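Long-range contact in ATP-dependent DNA helicase uvsW (Enterobacteria phage T4, PDB 2OCA), which couples ATP hydrolysis to 3'-5' unwinding of duplex DNA, driving Holliday junction branch migration and the reorganization of stalled replication forks: residues H419-H424 / W452-D457. The protein carries 1 engineered substitution. Sequence-based numbering, arbitrary orientation.
Sequences HVVLAH and WDLIDD. Unlike the reference sequence in segment 452-457: Asp457 (reference Ser).
Trp452 and His419 join the two strands side chain to side chain, and the Trp452 backbone adds two more bonds. The indole NE1 donates to His419 ND1 over 3.1 Å, nearly straight at 171°. The acceptor lies in the indole plane, whereas NE1 is tilted out of the imidazole plane; the rings meet rim to rim, their planes 45° apart. With CG beside its own backbone N (chi1 -58°), the indole runs back toward the start of the strand to His419, and Val421 CG2 lies 4.1 Å from Trp452 CD1. His419 NE2 in turn makes a weak hydrogen bond to Glu348. The Trp452 backbone brackets Val421 in parallel fashion: N donates to Val420 O at 2.8 Å, and O accepts from Leu422 N at 3.1 Å. Leu454 CG packs 3.6 Å from Leu422 O, and Leu454 CD1 touches Val421 CG1. On the other face, Asp453 gives OD1 to a salt bridge with Arg484 and OD2 to a hydrogen bond with Tyr488.

Strands 417-422 and 450-457, joined through helix 431-440, form a beta-alpha-beta crossover in the RecA-like C-terminal domain. Helix 330-344 covers the Val421 and Trp452 face, helix 476-490 the other, and strands 349-354 and 298-305 flank the pair.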
loop_
_atom_site.group_PDB
_atom_site.type_symbol
_atom_site.label_atom_id
_atom_site.label_comp_id
_atom_site.label_asym_id
_atom_site.label_seq_id
_atom_site.Cartn_x
_atom_site.Cartn_y
_atom_site.Cartn_z
ATOM N N HIS A 419 1.793 17.416 8.303
ATOM C CA HIS A 419 2.381 16.629 9.376
ATOM C C HIS A 419 2.267 17.227 10.768
ATOM O O HIS A 419 2.280 18.442 10.948
ATOM C CB HIS A 419 3.850 16.392 9.072
ATOM C CG HIS A 419 4.091 15.789 7.727
ATOM N ND1 HIS A 419 4.036 14.432 7.497
ATOM C CD2 HIS A 419 4.375 16.362 6.534
ATOM C CE1 HIS A 419 4.277 14.193 6.222
ATOM N NE2 HIS A 419 4.486 15.348 5.615
ATOM N N VAL A 420 2.149 16.347 11.753
ATOM C CA VAL A 420 2.079 16.737 13.154
ATOM C C VAL A 420 3.051 15.800 13.869
ATOM O O VAL A 420 2.855 14.587 13.896
ATOM C CB VAL A 420 0.654 16.564 13.731
ATOM C CG1 VAL A 420 0.636 16.933 15.202
ATOM C CG2 VAL A 420 -0.316 17.444 12.972
ATOM N N VAL A 421 4.115 16.371 14.417
ATOM C CA VAL A 421 5.134 15.599 15.121
ATOM C C VAL A 421 4.999 15.760 16.625
ATOM O O VAL A 421 5.275 16.828 17.159
ATOM C CB VAL A 421 6.549 16.060 14.719
ATOM C CG1 VAL A 421 7.591 15.177 15.372
ATOM C CG2 VAL A 421 6.682 16.052 13.208
ATOM N N LEU A 422 4.572 14.705 17.308
ATOM C CA LEU A 422 4.426 14.761 18.758
ATOM C C LEU A 422 5.815 14.647 19.378
ATOM O O LEU A 422 6.336 13.549 19.547
ATOM C CB LEU A 422 3.549 13.612 19.247
ATOM C CG LEU A 422 2.199 13.436 18.555
ATOM C CD1 LEU A 422 1.417 12.310 19.221
ATOM C CD2 LEU A 422 1.424 14.748 18.621
ATOM N N ALA A 423 6.415 15.783 19.717
ATOM C CA ALA A 423 7.754 15.786 20.296
ATOM C C ALA A 423 7.703 15.445 21.776
ATOM O O ALA A 423 8.724 15.112 22.379
ATOM C CB ALA A 423 8.407 17.135 20.091
ATOM N N HIS A 424 6.516 15.544 22.361
ATOM C CA HIS A 424 6.351 15.214 23.763
ATOM C C HIS A 424 5.335 14.084 23.826
ATOM O O HIS A 424 4.124 14.312 23.893
ATOM C CB HIS A 424 5.837 16.413 24.560
ATOM C CG HIS A 424 5.940 16.234 26.044
ATOM N ND1 HIS A 424 7.071 16.568 26.757
ATOM C CD2 HIS A 424 5.065 15.723 26.942
ATOM C CE1 HIS A 424 6.888 16.272 28.032
ATOM N NE2 HIS A 424 5.680 15.758 28.171
ATOM N N TRP A 452 3.136 11.851 13.500
ATOM C CA TRP A 452 4.310 11.090 13.887
ATOM C C TRP A 452 4.358 10.891 15.387
ATOM O O TRP A 452 4.697 11.805 16.130
ATOM C CB TRP A 452 5.564 11.805 13.424
ATOM C CG TRP A 452 5.553 12.007 11.963
ATOM C CD1 TRP A 452 4.821 12.927 11.264
ATOM C CD2 TRP A 452 6.292 11.262 10.996
ATOM N NE1 TRP A 452 5.065 12.804 9.922
ATOM C CE2 TRP A 452 5.966 11.788 9.726
ATOM C CE3 TRP A 452 7.198 10.194 11.078
ATOM C CZ2 TRP A 452 6.517 11.289 8.546
ATOM C CZ3 TRP A 452 7.743 9.696 9.913
ATOM C CH2 TRP A 452 7.400 10.246 8.657
ATOM N N ASP A 453 4.001 9.690 15.826
ATOM C CA ASP A 453 4.013 9.361 17.238
ATOM C C ASP A 453 5.386 8.791 17.613
ATOM O O ASP A 453 5.706 7.654 17.279
ATOM C CB ASP A 453 2.899 8.350 17.542
ATOM C CG ASP A 453 2.922 7.872 18.983
ATOM O OD1 ASP A 453 3.560 8.555 19.820
ATOM O OD2 ASP A 453 2.300 6.820 19.278
ATOM N N LEU A 454 6.193 9.591 18.300
ATOM C CA LEU A 454 7.525 9.155 18.691
ATOM C C LEU A 454 7.525 8.370 20.000
ATOM O O LEU A 454 7.041 8.827 21.036
ATOM C CB LEU A 454 8.464 10.358 18.796
ATOM C CG LEU A 454 8.432 11.343 17.614
ATOM C CD1 LEU A 454 9.429 12.465 17.869
ATOM C CD2 LEU A 454 8.763 10.638 16.294
ATOM N N ILE A 455 8.059 7.160 19.931
ATOM C CA ILE A 455 8.151 6.299 21.086
ATOM C C ILE A 455 9.624 6.210 21.399
ATOM O O ILE A 455 10.422 5.840 20.544
ATOM C CB ILE A 455 7.626 4.899 20.779
ATOM C CG1 ILE A 455 6.173 4.986 20.312
ATOM C CG2 ILE A 455 7.742 4.019 22.012
ATOM C CD1 ILE A 455 5.564 3.639 19.959
ATOM N N ASP A 456 9.993 6.571 22.617
ATOM C CA ASP A 456 11.390 6.521 23.018
ATOM C C ASP A 456 11.679 5.141 23.571
ATOM O O ASP A 456 11.298 4.824 24.696
ATOM C CB ASP A 456 11.667 7.607 24.059
ATOM C CG ASP A 456 11.535 9.008 23.474
ATOM O OD1 ASP A 456 12.421 9.413 22.695
ATOM O OD2 ASP A 456 10.539 9.700 23.772
ATOM N N ASP A 457 12.342 4.320 22.757
ATOM C CA ASP A 457 12.677 2.948 23.131
ATOM C C ASP A 457 14.020 2.846 23.830
ATOM O O ASP A 457 15.063 2.790 23.179
ATOM C CB ASP A 457 12.702 2.052 21.889
ATOM C CG ASP A 457 13.009 0.599 22.218
ATOM O OD1 ASP A 457 13.430 0.318 23.365
ATOM O OD2 ASP A 457 12.836 -0.262 21.324
#